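Local coordinates for tegumental protein 20.8 kDa (Clonorchis sinensis, PDB 5X2D) that probably binds calcium as a whole protein, this chain being its dynein light chain-like domain, which assembles as a pair of subunits, at residues R24-I29 and F81-R86; P31-S36 and G40-N45; Y67-T72 and L89-S94; I7-A12 and E17-I22. All coordinates share one frame; numbering follows the deposited sequence.

Interaction 1 (R24-I29 and F81-R86)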
loop_
_atom_site.group_PDB
_atom_site.type_symbol
_atom_site.label_atom_id
_atom_site.label_comp_id
_atom_site.label_asym_id
_atom_site.label_seq_id
_atom_site.Cartn_x
_atom_site.Cartn_y
_atom_site.Cartn_z
ATOM N N ARG A 24 7.073 -20.051 0.099
ATOM C CA ARG A 24 8.029 -20.807 -0.701
ATOM C C ARG A 24 8.770 -20.001 -1.771
ATOM O O ARG A 24 9.988 -20.096 -1.889
ATOM C CB ARG A 24 7.272 -21.946 -1.389
ATOM C CG ARG A 24 7.652 -23.359 -0.986
ATOM C CD ARG A 24 8.932 -23.796 -1.684
ATOM N NE ARG A 24 9.216 -25.213 -1.464
ATOM C CZ ARG A 24 10.167 -25.895 -2.096
ATOM N NH1 ARG A 24 10.949 -25.287 -2.977
ATOM N NH2 ARG A 24 10.349 -27.182 -1.830
ATOM N N GLU A 25 8.035 -19.214 -2.551
ATOM C CA GLU A 25 8.635 -18.461 -3.637
ATOM C C GLU A 25 9.390 -17.241 -3.110
ATOM O O GLU A 25 10.437 -16.861 -3.648
ATOM C CB GLU A 25 7.546 -18.039 -4.645
ATOM C CG GLU A 25 8.025 -17.174 -5.798
ATOM C CD GLU A 25 8.801 -17.981 -6.840
ATOM O OE1 GLU A 25 8.860 -19.235 -6.704
ATOM O OE2 GLU A 25 9.328 -17.362 -7.803
ATOM N N THR A 26 8.868 -16.655 -2.037
ATOM C CA THR A 26 9.413 -15.418 -1.471
ATOM C C THR A 26 10.703 -15.552 -0.648
ATOM O O THR A 26 11.698 -14.897 -0.933
ATOM C CB THR A 26 8.374 -14.773 -0.550
ATOM O OG1 THR A 26 7.209 -14.472 -1.309
ATOM C CG2 THR A 26 8.898 -13.507 0.088
ATOM N N ILE A 27 10.688 -16.436 0.342
ATOM C CA ILE A 27 11.751 -16.478 1.339
ATOM C C ILE A 27 13.154 -16.684 0.767
ATOM O O ILE A 27 14.106 -16.076 1.254
ATOM C CB ILE A 27 11.493 -17.570 2.399
ATOM C CG1 ILE A 27 10.136 -17.371 3.050
ATOM C CG2 ILE A 27 12.491 -17.476 3.508
ATOM C CD1 ILE A 27 9.675 -18.574 3.791
ATOM N N PRO A 28 13.306 -17.549 -0.253
ATOM C CA PRO A 28 14.679 -17.599 -0.772
ATOM C C PRO A 28 15.162 -16.330 -1.496
ATOM O O PRO A 28 16.285 -15.904 -1.231
ATOM C CB PRO A 28 14.637 -18.794 -1.737
ATOM C CG PRO A 28 13.193 -18.974 -2.073
ATOM C CD PRO A 28 12.468 -18.620 -0.820
ATOM N N ILE A 29 14.363 -15.734 -2.376
ATOM C CA ILE A 29 14.884 -14.621 -3.170
ATOM C C ILE A 29 14.636 -13.219 -2.591
ATOM O O ILE A 29 15.244 -12.248 -3.051
ATOM C CB ILE A 29 14.335 -14.657 -4.618
ATOM C CG1 ILE A 29 12.807 -14.673 -4.638
ATOM C CG2 ILE A 29 14.842 -15.899 -5.331
ATOM C CD1 ILE A 29 12.219 -14.387 -6.003
ATOM N N PHE A 81 2.277 -10.116 5.021
ATOM C CA PHE A 81 3.162 -10.772 5.981
ATOM C C PHE A 81 4.535 -10.125 6.075
ATOM O O PHE A 81 5.050 -9.595 5.083
ATOM C CB PHE A 81 3.340 -12.243 5.615
ATOM C CG PHE A 81 4.098 -12.464 4.338
ATOM C CD1 PHE A 81 3.434 -12.477 3.105
ATOM C CD2 PHE A 81 5.475 -12.654 4.354
ATOM C CE1 PHE A 81 4.137 -12.670 1.917
ATOM C CE2 PHE A 81 6.187 -12.850 3.162
ATOM C CZ PHE A 81 5.518 -12.860 1.947
ATOM N N GLU A 82 5.145 -10.231 7.260
ATOM C CA GLU A 82 6.489 -9.696 7.541
ATOM C C GLU A 82 7.510 -10.820 7.477
ATOM O O GLU A 82 7.346 -11.850 8.119
ATOM C CB GLU A 82 6.568 -9.037 8.926
ATOM C CG GLU A 82 5.563 -7.926 9.185
ATOM C CD GLU A 82 5.700 -7.326 10.579
ATOM O OE1 GLU A 82 6.712 -7.612 11.264
ATOM O OE2 GLU A 82 4.788 -6.573 10.992
ATOM N N LEU A 83 8.537 -10.639 6.666
ATOM C CA LEU A 83 9.639 -11.588 6.609
ATOM C C LEU A 83 10.953 -10.829 6.856
ATOM O O LEU A 83 11.380 -9.986 6.034
ATOM C CB LEU A 83 9.656 -12.319 5.266
ATOM C CG LEU A 83 10.777 -13.318 4.975
ATOM C CD1 LEU A 83 10.480 -14.643 5.649
ATOM C CD2 LEU A 83 10.897 -13.504 3.469
ATOM N N TYR A 84 11.561 -11.130 8.007
ATOM C CA TYR A 84 12.774 -10.470 8.464
ATOM C C TYR A 84 12.596 -8.948 8.556
ATOM O O TYR A 84 13.431 -8.167 8.055
ATOM C CB TYR A 84 13.929 -10.832 7.537
ATOM C CG TYR A 84 14.213 -12.317 7.432
ATOM C CD1 TYR A 84 14.112 -13.147 8.536
ATOM C CD2 TYR A 84 14.564 -12.894 6.214
ATOM C CE1 TYR A 84 14.373 -14.513 8.441
ATOM C CE2 TYR A 84 14.822 -14.258 6.108
ATOM C CZ TYR A 84 14.724 -15.058 7.222
ATOM O OH TYR A 84 14.974 -16.407 7.117
ATOM N N ASN A 85 11.502 -8.534 9.193
ATOM C CA ASN A 85 11.154 -7.116 9.343
ATOM C C ASN A 85 11.115 -6.320 8.025
ATOM O O ASN A 85 11.542 -5.161 7.968
ATOM C CB ASN A 85 12.117 -6.437 10.325
ATOM C CG ASN A 85 11.410 -5.461 11.254
ATOM O OD1 ASN A 85 10.180 -5.432 11.320
ATOM N ND2 ASN A 85 12.186 -4.679 11.999
ATOM N N ARG A 86 10.604 -6.960 6.972
ATOM C CA ARG A 86 10.238 -6.277 5.734
ATOM C C ARG A 86 8.883 -6.812 5.298
ATOM O O ARG A 86 8.737 -8.011 5.056
ATOM C CB ARG A 86 11.291 -6.492 4.651
ATOM C CG ARG A 86 11.632 -5.225 3.897
ATOM C CD ARG A 86 12.994 -5.293 3.209
ATOM N NE ARG A 86 13.087 -6.365 2.217
ATOM C CZ ARG A 86 14.148 -6.568 1.433
ATOM N NH1 ARG A 86 15.202 -5.762 1.509
ATOM N NH2 ARG A 86 14.153 -7.571 0.561
#

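Interaction 2 (P31-S36 and G40-N45)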
loop_
_atom_site.group_PDB
_atom_site.type_symbol
_atom_site.label_atom_id
_atom_site.label_comp_id
_atom_site.label_asym_id
_atom_site.label_seq_id
_atom_site.Cartn_x
_atom_site.Cartn_y
_atom_site.Cartn_z
ATOM N N PRO A 31 15.007 -11.822 0.847
ATOM C CA PRO A 31 16.021 -11.195 1.714
ATOM C C PRO A 31 17.338 -10.813 1.024
ATOM O O PRO A 31 18.124 -10.038 1.585
ATOM C CB PRO A 31 16.292 -12.271 2.770
ATOM C CG PRO A 31 15.840 -13.540 2.156
ATOM C CD PRO A 31 14.665 -13.173 1.322
ATOM N N GLY A 32 17.583 -11.352 -0.164
ATOM C CA GLY A 32 18.782 -11.012 -0.903
ATOM C C GLY A 32 18.784 -9.585 -1.408
ATOM O O GLY A 32 19.839 -8.960 -1.521
ATOM N N ALA A 33 17.601 -9.051 -1.691
ATOM C CA ALA A 33 17.524 -7.762 -2.372
ATOM C C ALA A 33 17.432 -6.537 -1.435
ATOM O O ALA A 33 16.482 -6.431 -0.644
ATOM C CB ALA A 33 16.351 -7.770 -3.342
ATOM N N GLN A 34 18.420 -5.620 -1.557
ATOM C CA GLN A 34 18.532 -4.366 -0.749
ATOM C C GLN A 34 18.432 -3.077 -1.553
ATOM O O GLN A 34 17.874 -2.098 -1.059
ATOM C CB GLN A 34 19.814 -4.186 0.087
ATOM C CG GLN A 34 20.164 -5.027 1.302
ATOM C CD GLN A 34 19.087 -5.023 2.370
ATOM O OE1 GLN A 34 19.341 -5.139 3.566
ATOM N NE2 GLN A 34 17.882 -5.212 1.909
ATOM N N THR A 35 19.109 -3.012 -2.694
ATOM C CA THR A 35 18.938 -1.878 -3.606
ATOM C C THR A 35 17.510 -1.749 -4.201
ATOM O O THR A 35 16.704 -2.703 -4.210
ATOM C CB THR A 35 19.945 -1.960 -4.768
ATOM O OG1 THR A 35 21.200 -2.473 -4.285
ATOM C CG2 THR A 35 20.166 -0.580 -5.396
ATOM N N SER A 36 17.202 -0.553 -4.691
ATOM C CA SER A 36 15.931 -0.309 -5.349
ATOM C C SER A 36 15.864 -0.992 -6.718
ATOM O O SER A 36 14.790 -1.361 -7.170
ATOM C CB SER A 36 15.682 1.197 -5.473
ATOM O OG SER A 36 15.542 1.788 -4.185
ATOM N N GLY A 40 12.717 -3.147 -6.877
ATOM C CA GLY A 40 11.866 -2.677 -7.949
ATOM C C GLY A 40 11.501 -3.828 -8.855
ATOM O O GLY A 40 10.332 -3.999 -9.193
ATOM N N ARG A 41 12.495 -4.622 -9.257
ATOM C CA ARG A 41 12.194 -5.783 -10.088
ATOM C C ARG A 41 12.046 -7.060 -9.274
ATOM O O ARG A 41 11.751 -8.093 -9.845
ATOM C CB ARG A 41 13.259 -6.003 -11.169
ATOM C CG ARG A 41 12.742 -5.753 -12.583
ATOM C CD ARG A 41 13.583 -6.456 -13.643
ATOM N NE ARG A 41 13.593 -7.911 -13.489
ATOM C CZ ARG A 41 14.449 -8.711 -14.118
ATOM N NH1 ARG A 41 15.342 -8.190 -14.947
ATOM N NH2 ARG A 41 14.414 -10.025 -13.935
ATOM N N LEU A 42 12.182 -6.980 -7.950
ATOM C CA LEU A 42 11.805 -8.095 -7.069
ATOM C C LEU A 42 10.300 -8.217 -6.949
ATOM O O LEU A 42 9.728 -9.317 -7.024
ATOM C CB LEU A 42 12.364 -7.940 -5.658
ATOM C CG LEU A 42 11.784 -8.998 -4.699
ATOM C CD1 LEU A 42 12.265 -10.430 -4.983
ATOM C CD2 LEU A 42 11.957 -8.605 -3.256
ATOM N N THR A 43 9.674 -7.076 -6.685
ATOM C CA THR A 43 8.237 -7.027 -6.600
ATOM C C THR A 43 7.735 -7.615 -7.898
ATOM O O THR A 43 6.900 -8.508 -7.891
ATOM C CB THR A 43 7.713 -5.595 -6.420
ATOM O OG1 THR A 43 8.087 -4.804 -7.555
ATOM C CG2 THR A 43 8.279 -4.972 -5.163
ATOM N N GLU A 44 8.311 -7.154 -9.007
ATOM C CA GLU A 44 7.878 -7.578 -10.333
ATOM C C GLU A 44 7.997 -9.086 -10.572
ATOM O O GLU A 44 7.046 -9.667 -11.098
ATOM C CB GLU A 44 8.640 -6.802 -11.428
ATOM C CG GLU A 44 8.104 -5.386 -11.668
ATOM C CD GLU A 44 6.709 -5.371 -12.292
ATOM O OE1 GLU A 44 6.280 -6.430 -12.801
ATOM O OE2 GLU A 44 6.025 -4.312 -12.273
ATOM N N ASN A 45 9.079 -9.756 -10.157
ATOM C CA ASN A 45 9.060 -11.210 -10.352
ATOM C C ASN A 45 8.232 -11.906 -9.264
ATOM O O ASN A 45 7.954 -13.098 -9.385
ATOM C CB ASN A 45 10.457 -11.880 -10.412
ATOM C CG ASN A 45 11.432 -11.375 -9.365
ATOM O OD1 ASN A 45 12.228 -10.484 -9.609
ATOM N ND2 ASN A 45 11.343 -11.937 -8.173
#

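Interaction 3 (Y67-T72 and L89-S94)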
loop_
_atom_site.group_PDB
_atom_site.type_symbol
_atom_site.label_atom_id
_atom_site.label_comp_id
_atom_site.label_asym_id
_atom_site.label_seq_id
_atom_site.Cartn_x
_atom_site.Cartn_y
_atom_site.Cartn_z
ATOM N N TYR A 67 3.298 0.882 8.881
ATOM C CA TYR A 67 2.211 1.469 8.088
ATOM C C TYR A 67 0.810 1.355 8.681
ATOM O O TYR A 67 0.585 0.624 9.652
ATOM C CB TYR A 67 2.223 0.887 6.675
ATOM C CG TYR A 67 1.866 -0.572 6.530
ATOM C CD1 TYR A 67 0.536 -0.981 6.481
ATOM C CD2 TYR A 67 2.851 -1.528 6.339
ATOM C CE1 TYR A 67 0.210 -2.297 6.307
ATOM C CE2 TYR A 67 2.533 -2.857 6.170
ATOM C CZ TYR A 67 1.208 -3.231 6.149
ATOM O OH TYR A 67 0.857 -4.549 5.984
ATOM N N TRP A 68 -0.087 2.190 8.155
ATOM C CA TRP A 68 -1.490 2.239 8.574
ATOM C C TRP A 68 -2.509 2.343 7.424
ATOM O O TRP A 68 -2.550 3.361 6.740
ATOM C CB TRP A 68 -1.691 3.427 9.525
ATOM C CG TRP A 68 -0.996 3.275 10.854
ATOM C CD1 TRP A 68 -1.553 2.843 11.999
ATOM C CD2 TRP A 68 0.377 3.567 11.148
ATOM N NE1 TRP A 68 -0.618 2.827 13.008
ATOM C CE2 TRP A 68 0.571 3.266 12.517
ATOM C CE3 TRP A 68 1.460 4.056 10.407
ATOM C CZ2 TRP A 68 1.803 3.439 13.149
ATOM C CZ3 TRP A 68 2.697 4.218 11.041
ATOM C CH2 TRP A 68 2.851 3.915 12.400
ATOM N N ILE A 69 -3.349 1.328 7.220
ATOM C CA ILE A 69 -4.399 1.422 6.190
ATOM C C ILE A 69 -5.803 1.566 6.763
ATOM O O ILE A 69 -6.134 0.927 7.752
ATOM C CB ILE A 69 -4.418 0.205 5.241
ATOM C CG1 ILE A 69 -3.015 -0.133 4.746
ATOM C CG2 ILE A 69 -5.307 0.488 4.015
ATOM C CD1 ILE A 69 -3.028 -0.999 3.470
ATOM N N THR A 70 -6.641 2.378 6.117
ATOM C CA THR A 70 -8.049 2.444 6.493
ATOM C C THR A 70 -8.655 1.077 6.252
ATOM O O THR A 70 -8.148 0.304 5.441
ATOM C CB THR A 70 -8.844 3.475 5.678
ATOM O OG1 THR A 70 -8.873 3.089 4.299
ATOM C CG2 THR A 70 -8.231 4.846 5.822
ATOM N N GLN A 71 -9.733 0.754 6.936
ATOM C CA GLN A 71 -10.343 -0.517 6.636
ATOM C C GLN A 71 -11.563 -0.312 5.748
ATOM O O GLN A 71 -12.356 0.623 5.908
ATOM C CB GLN A 71 -10.684 -1.283 7.907
ATOM C CG GLN A 71 -11.523 -0.538 8.887
ATOM C CD GLN A 71 -11.776 -1.369 10.138
ATOM O OE1 GLN A 71 -11.823 -2.603 10.082
ATOM N NE2 GLN A 71 -11.904 -0.702 11.273
ATOM N N THR A 72 -11.649 -1.165 4.749
ATOM C CA THR A 72 -12.623 -0.983 3.707
ATOM C C THR A 72 -12.882 -2.342 3.137
ATOM O O THR A 72 -12.179 -3.293 3.479
ATOM C CB THR A 72 -12.097 -0.062 2.608
ATOM O OG1 THR A 72 -13.156 0.240 1.704
ATOM C CG2 THR A 72 -10.987 -0.758 1.863
ATOM N N LEU A 89 2.988 -7.025 0.804
ATOM C CA LEU A 89 1.548 -6.951 0.606
ATOM C C LEU A 89 1.155 -7.513 -0.766
ATOM O O LEU A 89 1.684 -7.079 -1.806
ATOM C CB LEU A 89 1.048 -5.503 0.751
ATOM C CG LEU A 89 0.997 -4.928 2.168
ATOM C CD1 LEU A 89 2.339 -4.360 2.515
ATOM C CD2 LEU A 89 -0.084 -3.879 2.346
ATOM N N PHE A 90 0.243 -8.482 -0.773
ATOM C CA PHE A 90 -0.288 -9.001 -2.030
ATOM C C PHE A 90 -1.765 -8.669 -2.179
ATOM O O PHE A 90 -2.546 -8.838 -1.232
ATOM C CB PHE A 90 -0.076 -10.511 -2.139
ATOM C CG PHE A 90 1.372 -10.907 -2.256
ATOM C CD1 PHE A 90 2.226 -10.829 -1.145
ATOM C CD2 PHE A 90 1.897 -11.333 -3.473
ATOM C CE1 PHE A 90 3.569 -11.195 -1.241
ATOM C CE2 PHE A 90 3.239 -11.696 -3.584
ATOM C CZ PHE A 90 4.080 -11.625 -2.462
ATOM N N TRP A 91 -2.120 -8.180 -3.369
ATOM C CA TRP A 91 -3.499 -7.944 -3.783
ATOM C C TRP A 91 -3.709 -8.500 -5.169
ATOM O O TRP A 91 -3.085 -8.028 -6.110
ATOM C CB TRP A 91 -3.843 -6.455 -3.870
ATOM C CG TRP A 91 -3.844 -5.666 -2.625
ATOM C CD1 TRP A 91 -4.656 -5.834 -1.544
ATOM C CD2 TRP A 91 -3.028 -4.522 -2.345
ATOM N NE1 TRP A 91 -4.381 -4.878 -0.595
ATOM C CE2 TRP A 91 -3.384 -4.061 -1.062
ATOM C CE3 TRP A 91 -2.025 -3.849 -3.053
ATOM C CZ2 TRP A 91 -2.774 -2.961 -0.469
ATOM C CZ3 TRP A 91 -1.423 -2.761 -2.464
ATOM C CH2 TRP A 91 -1.806 -2.325 -1.187
ATOM N N GLN A 92 -4.648 -9.414 -5.332
ATOM C CA GLN A 92 -5.082 -9.769 -6.667
ATOM C C GLN A 92 -6.015 -8.658 -7.138
ATOM O O GLN A 92 -6.966 -8.340 -6.467
ATOM C CB GLN A 92 -5.762 -11.113 -6.637
ATOM C CG GLN A 92 -6.344 -11.564 -7.931
ATOM C CD GLN A 92 -7.026 -12.903 -7.778
ATOM O OE1 GLN A 92 -7.773 -13.134 -6.809
ATOM N NE2 GLN A 92 -6.740 -13.815 -8.700
ATOM N N THR A 93 -5.693 -7.990 -8.242
ATOM C CA THR A 93 -6.521 -6.859 -8.676
ATOM C C THR A 93 -7.593 -7.249 -9.690
ATOM O O THR A 93 -8.493 -6.465 -9.940
ATOM C CB THR A 93 -5.669 -5.708 -9.289
ATOM O OG1 THR A 93 -4.776 -6.230 -10.282
ATOM C CG2 THR A 93 -4.839 -4.998 -8.221
ATOM N N SER A 94 -7.503 -8.455 -10.258
ATOM C CA SER A 94 -8.522 -9.011 -11.164
ATOM C C SER A 94 -8.342 -10.521 -11.248
ATOM O O SER A 94 -7.290 -11.023 -10.856
ATOM C CB SER A 94 -8.433 -8.398 -12.568
ATOM O OG SER A 94 -9.002 -7.100 -12.617
#

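Interaction 4 (I7-A12 and E17-I22)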
loop_
_atom_site.group_PDB
_atom_site.type_symbol
_atom_site.label_atom_id
_atom_site.label_comp_id
_atom_site.label_asym_id
_atom_site.label_seq_id
_atom_site.Cartn_x
_atom_site.Cartn_y
_atom_site.Cartn_z
ATOM N N ILE A 7 7.830 -16.206 8.654
ATOM C CA ILE A 7 6.697 -15.413 8.200
ATOM C C ILE A 7 5.690 -15.099 9.292
ATOM O O ILE A 7 5.112 -15.988 9.907
ATOM C CB ILE A 7 5.996 -16.112 7.028
ATOM C CG1 ILE A 7 6.759 -15.793 5.748
ATOM C CG2 ILE A 7 4.565 -15.619 6.865
ATOM C CD1 ILE A 7 6.582 -16.786 4.702
ATOM N N ILE A 8 5.478 -13.806 9.506
ATOM C CA ILE A 8 4.507 -13.345 10.477
ATOM C C ILE A 8 3.363 -12.688 9.729
ATOM O O ILE A 8 3.518 -11.604 9.160
ATOM C CB ILE A 8 5.102 -12.340 11.486
ATOM C CG1 ILE A 8 6.167 -13.006 12.357
ATOM C CG2 ILE A 8 3.991 -11.705 12.324
ATOM C CD1 ILE A 8 7.566 -12.838 11.845
ATOM N N VAL A 9 2.216 -13.355 9.744
ATOM C CA VAL A 9 1.052 -12.920 9.006
ATOM C C VAL A 9 0.437 -11.671 9.642
ATOM O O VAL A 9 0.208 -11.626 10.851
ATOM C CB VAL A 9 -0.005 -14.038 8.933
ATOM C CG1 VAL A 9 -1.152 -13.622 8.003
ATOM C CG2 VAL A 9 0.629 -15.310 8.432
ATOM N N ILE A 10 0.316 -10.618 8.845
ATOM C CA ILE A 10 -0.463 -9.424 9.179
ATOM C C ILE A 10 -1.974 -9.529 8.836
ATOM O O ILE A 10 -2.830 -9.125 9.619
ATOM C CB ILE A 10 0.113 -8.200 8.454
ATOM C CG1 ILE A 10 1.631 -8.113 8.676
ATOM C CG2 ILE A 10 -0.655 -6.934 8.846
ATOM C CD1 ILE A 10 2.330 -7.191 7.666
ATOM N N SER A 11 -2.286 -9.982 7.620
ATOM C CA SER A 11 -3.674 -10.197 7.197
ATOM C C SER A 11 -3.752 -11.203 6.057
ATOM O O SER A 11 -2.820 -11.349 5.262
ATOM C CB SER A 11 -4.338 -8.894 6.760
ATOM O OG SER A 11 -3.637 -8.284 5.676
ATOM N N ALA A 12 -4.872 -11.901 5.966
ATOM C CA ALA A 12 -5.026 -12.816 4.867
ATOM C C ALA A 12 -6.479 -12.917 4.437
ATOM O O ALA A 12 -7.379 -13.036 5.262
ATOM C CB ALA A 12 -4.464 -14.187 5.250
ATOM N N GLU A 17 -2.950 -22.953 1.922
ATOM C CA GLU A 17 -2.256 -23.551 0.800
ATOM C C GLU A 17 -1.666 -22.445 -0.083
ATOM O O GLU A 17 -0.480 -22.464 -0.411
ATOM C CB GLU A 17 -3.209 -24.461 0.008
ATOM C CG GLU A 17 -2.554 -25.195 -1.143
ATOM C CD GLU A 17 -3.490 -26.178 -1.818
ATOM O OE1 GLU A 17 -4.722 -26.059 -1.640
ATOM O OE2 GLU A 17 -2.984 -27.087 -2.507
ATOM N N ASP A 18 -2.478 -21.447 -0.402
ATOM C CA ASP A 18 -2.011 -20.353 -1.230
ATOM C C ASP A 18 -1.090 -19.409 -0.477
ATOM O O ASP A 18 -0.323 -18.672 -1.078
ATOM C CB ASP A 18 -3.196 -19.575 -1.798
ATOM C CG ASP A 18 -4.033 -20.402 -2.755
ATOM O OD1 ASP A 18 -3.470 -21.304 -3.421
ATOM O OD2 ASP A 18 -5.263 -20.164 -2.801
ATOM N N GLN A 19 -1.166 -19.410 0.839
ATOM C CA GLN A 19 -0.266 -18.575 1.612
ATOM C C GLN A 19 1.110 -19.196 1.605
ATOM O O GLN A 19 2.132 -18.514 1.470
ATOM C CB GLN A 19 -0.756 -18.398 3.049
ATOM C CG GLN A 19 -1.762 -17.283 3.209
ATOM C CD GLN A 19 -2.337 -17.277 4.591
ATOM O OE1 GLN A 19 -1.589 -17.192 5.561
ATOM N NE2 GLN A 19 -3.669 -17.399 4.703
ATOM N N ILE A 20 1.115 -20.507 1.760
ATOM C CA ILE A 20 2.343 -21.258 1.826
ATOM C C ILE A 20 3.129 -21.113 0.530
ATOM O O ILE A 20 4.339 -20.936 0.583
ATOM C CB ILE A 20 2.068 -22.735 2.129
ATOM C CG1 ILE A 20 1.694 -22.894 3.607
ATOM C CG2 ILE A 20 3.272 -23.592 1.789
ATOM C CD1 ILE A 20 1.265 -24.300 3.997
ATOM N N LYS A 21 2.481 -21.101 -0.635
ATOM C CA LYS A 21 3.308 -21.107 -1.844
ATOM C C LYS A 21 3.869 -19.726 -2.124
ATOM O O LYS A 21 4.886 -19.592 -2.812
ATOM C CB LYS A 21 2.548 -21.557 -3.107
ATOM C CG LYS A 21 1.303 -22.411 -2.973
ATOM C CD LYS A 21 0.887 -22.889 -4.384
ATOM C CE LYS A 21 -0.568 -23.328 -4.492
ATOM N NZ LYS A 21 -0.702 -24.682 -3.893
ATOM N N ILE A 22 3.236 -18.705 -1.557
ATOM C CA ILE A 22 3.825 -17.381 -1.535
ATOM C C ILE A 22 5.052 -17.389 -0.616
ATOM O O ILE A 22 6.062 -16.752 -0.935
ATOM C CB ILE A 22 2.788 -16.332 -1.132
ATOM C CG1 ILE A 22 1.984 -15.923 -2.377
ATOM C CG2 ILE A 22 3.454 -15.128 -0.487
ATOM C CD1 ILE A 22 0.684 -15.177 -2.103
#

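Interaction 1 (R24-I29 and F81-R86)
Thr26 and Ile27 of helix 16-29 rest on Phe81 and Leu83 of strand 78-83 in a largely buried helix-on-sheet contact, made by apolar groups with no hydrogen bond across it. The axes of helix 24-29 and strand 81-83 pass 10.6 Å apart at a crossing angle of -31°. Leu83 does most of the touching. With its CG anti to the backbone N (chi1 177°), it sets CD1 3.8 Å from Ile27 CG1. Its other methyl, CD2, rests against the helix backbone at Ile27 CA and lies 3.9 Å from Thr26 CG2. The Ile27 and Leu83 side chains lie roughly perpendicular, whereas those of Thr26 and Leu83 run alongside in opposing senses. Thr26 CG2 also meets the rim of the Phe81 ring, close to its plane, 3.9 Å from CZ. The Thr26 hydroxyl is bonded within its own helix, OG1 to Ile22 O, leaving the methyl to face the sheet. Ile7 of strand 7-13 packs on Ile27, Phe81 and Leu83, and Leu46 of helix 36-54 packs on Thr26. Helices laid over an antiparallel sheet in this way characterise the dynein light chain fold.

Interaction 2 (P31-S36 and G40-N45)
Leu42 carries CG anti to its backbone N (chi1 171°), which brings Leu42 CD2 within 4.5 Å of Ala33 CB, a light touch. Ala33, still in the loop, points its methyl at the helix. This is a helix entry: residues 31-36 lead out of the loop after helix 16-29 into helix 36-54, with Thr35 at the N-cap position. The side chain of Thr35 makes no capping bond; instead Glu38 OE1 accepts the backbone N-H groups of Gln34 and Thr35. Ser36 O then receives Gly40 N at 2.8 Å, the i to i+4 bond of the first turn. The donor is tilted 32° from the carbonyl plane. Ile29 of helix 16-29 packs against Leu42, and Ala33 O is hydrogen-bonded to Arg86 NH1, tying the loop to the turn between strands 78-83 and 87-92. Ser36 packs on Trp68 of the second subunit. One turn further on, Thr43 folds its hydroxyl back on the helix, OG1 giving a 2.9 Å hydrogen bond to Gly40 O from above the carbonyl plane.

Interaction 3 (Y67-T72 and L89-S94)
Strand 67-69, with Tyr67 and Ile69, and strand 89-92, with Leu89 and Trp91, run in roughly the same direction, 27° apart, but their axes stay 13.2 Å from each other. They are therefore not paired strands, and side chains alone span the gap. Tyr67, Trp68 and Ile69 pair antiparallel with a strand of the second subunit, an exchange consistent with that of dynein light chain dimers, while Leu89 and Trp91 pair with Met61 and Gln59 of their own chain. Tyr67 and Leu89 point at each other across the gap. The tyrosine CG sits between the backbone N and the carbonyl carbon (chi1 68°), and the ring reaches across so that its phenolic end lies against both leucine methyls, Tyr67 OH being 3.8 Å from Leu89 CD1. The ring meets this branch obliquely, its CE2 4.0 Å from CD1. Although it rests on the apolar end of Leu89, the hydroxyl has a polar partner, a hydrogen bond with Gln80 OE1 of strand 78-83. Ile69 adds the second half of the contact through one atom: its CD1 approaches Leu89 CD2 at 4.3 Å. That isoleucine also packs on Gln59 of the second subunit, which brings this patch to the interface. The same Ile69 CD1 faces the Trp91 indole edge-on, 4.4 Å from CZ2.

Interaction 4 (I7-A12 and E17-I22)
Gln19 of helix 16-29, a buried residue, carries this contact, meeting Ala12 and Val9 of the edge strand 7-13, which both lie on the solvent side. The close part is at Ala12: its CB sits over the flat face of the amide, nearly straight above Gln19 NE2 at 3.4 Å. The glutamine reaches that far because its chain is extended beyond CG (chi2 172°). Its amide nitrogen also makes a weak hydrogen bond to Met14 O, which ties it to the short link between strand and helix. The looser part is at Val9, whose CG2 comes obliquely to Gln19 OE1, 4.1 Å away. No hydrogen bond joins the two segments. Another face of the helix carries charge: Lys21 NZ and the exposed Glu17 form a salt bridge, 3.6 Å from NZ to OE2, one turn apart. A classic beta bulge, with Ile10 and Ser11 opposite Gln80, coincides with a corner in the chain at Ile10. Inward, Gln19 packs on Phe79 and Ile22 on Phe81, both of strand 78-83. Phe54 of helix 36-54 covers Ile22, and Ile7 reaches Ala23 and Ile27 further along helix 16-29.

Interactions 1 and 4 use the same helix, 16-29, against neighbouring strands of one sheet: interaction 1 is the buried, apolar end, while interaction 4 sets a buried glutamine amide against exposed strand residues. They join where Glu82 N meets Ile8 O at 2.9 Å and Phe81 packs on Ile22. Interaction 2 is local and partly buried, centred on one backbone bond in the first turn of a helix, with a light apolar touch; it meets interaction 1 through Arg86 and Ala33. Interaction 3, partly buried, apolar and aromatic, lies across the chain's centre from interaction 1, yet Phe81 and Phe90 link them. Interactions 2 and 3, with centres about 20 Å apart, both border the second subunit.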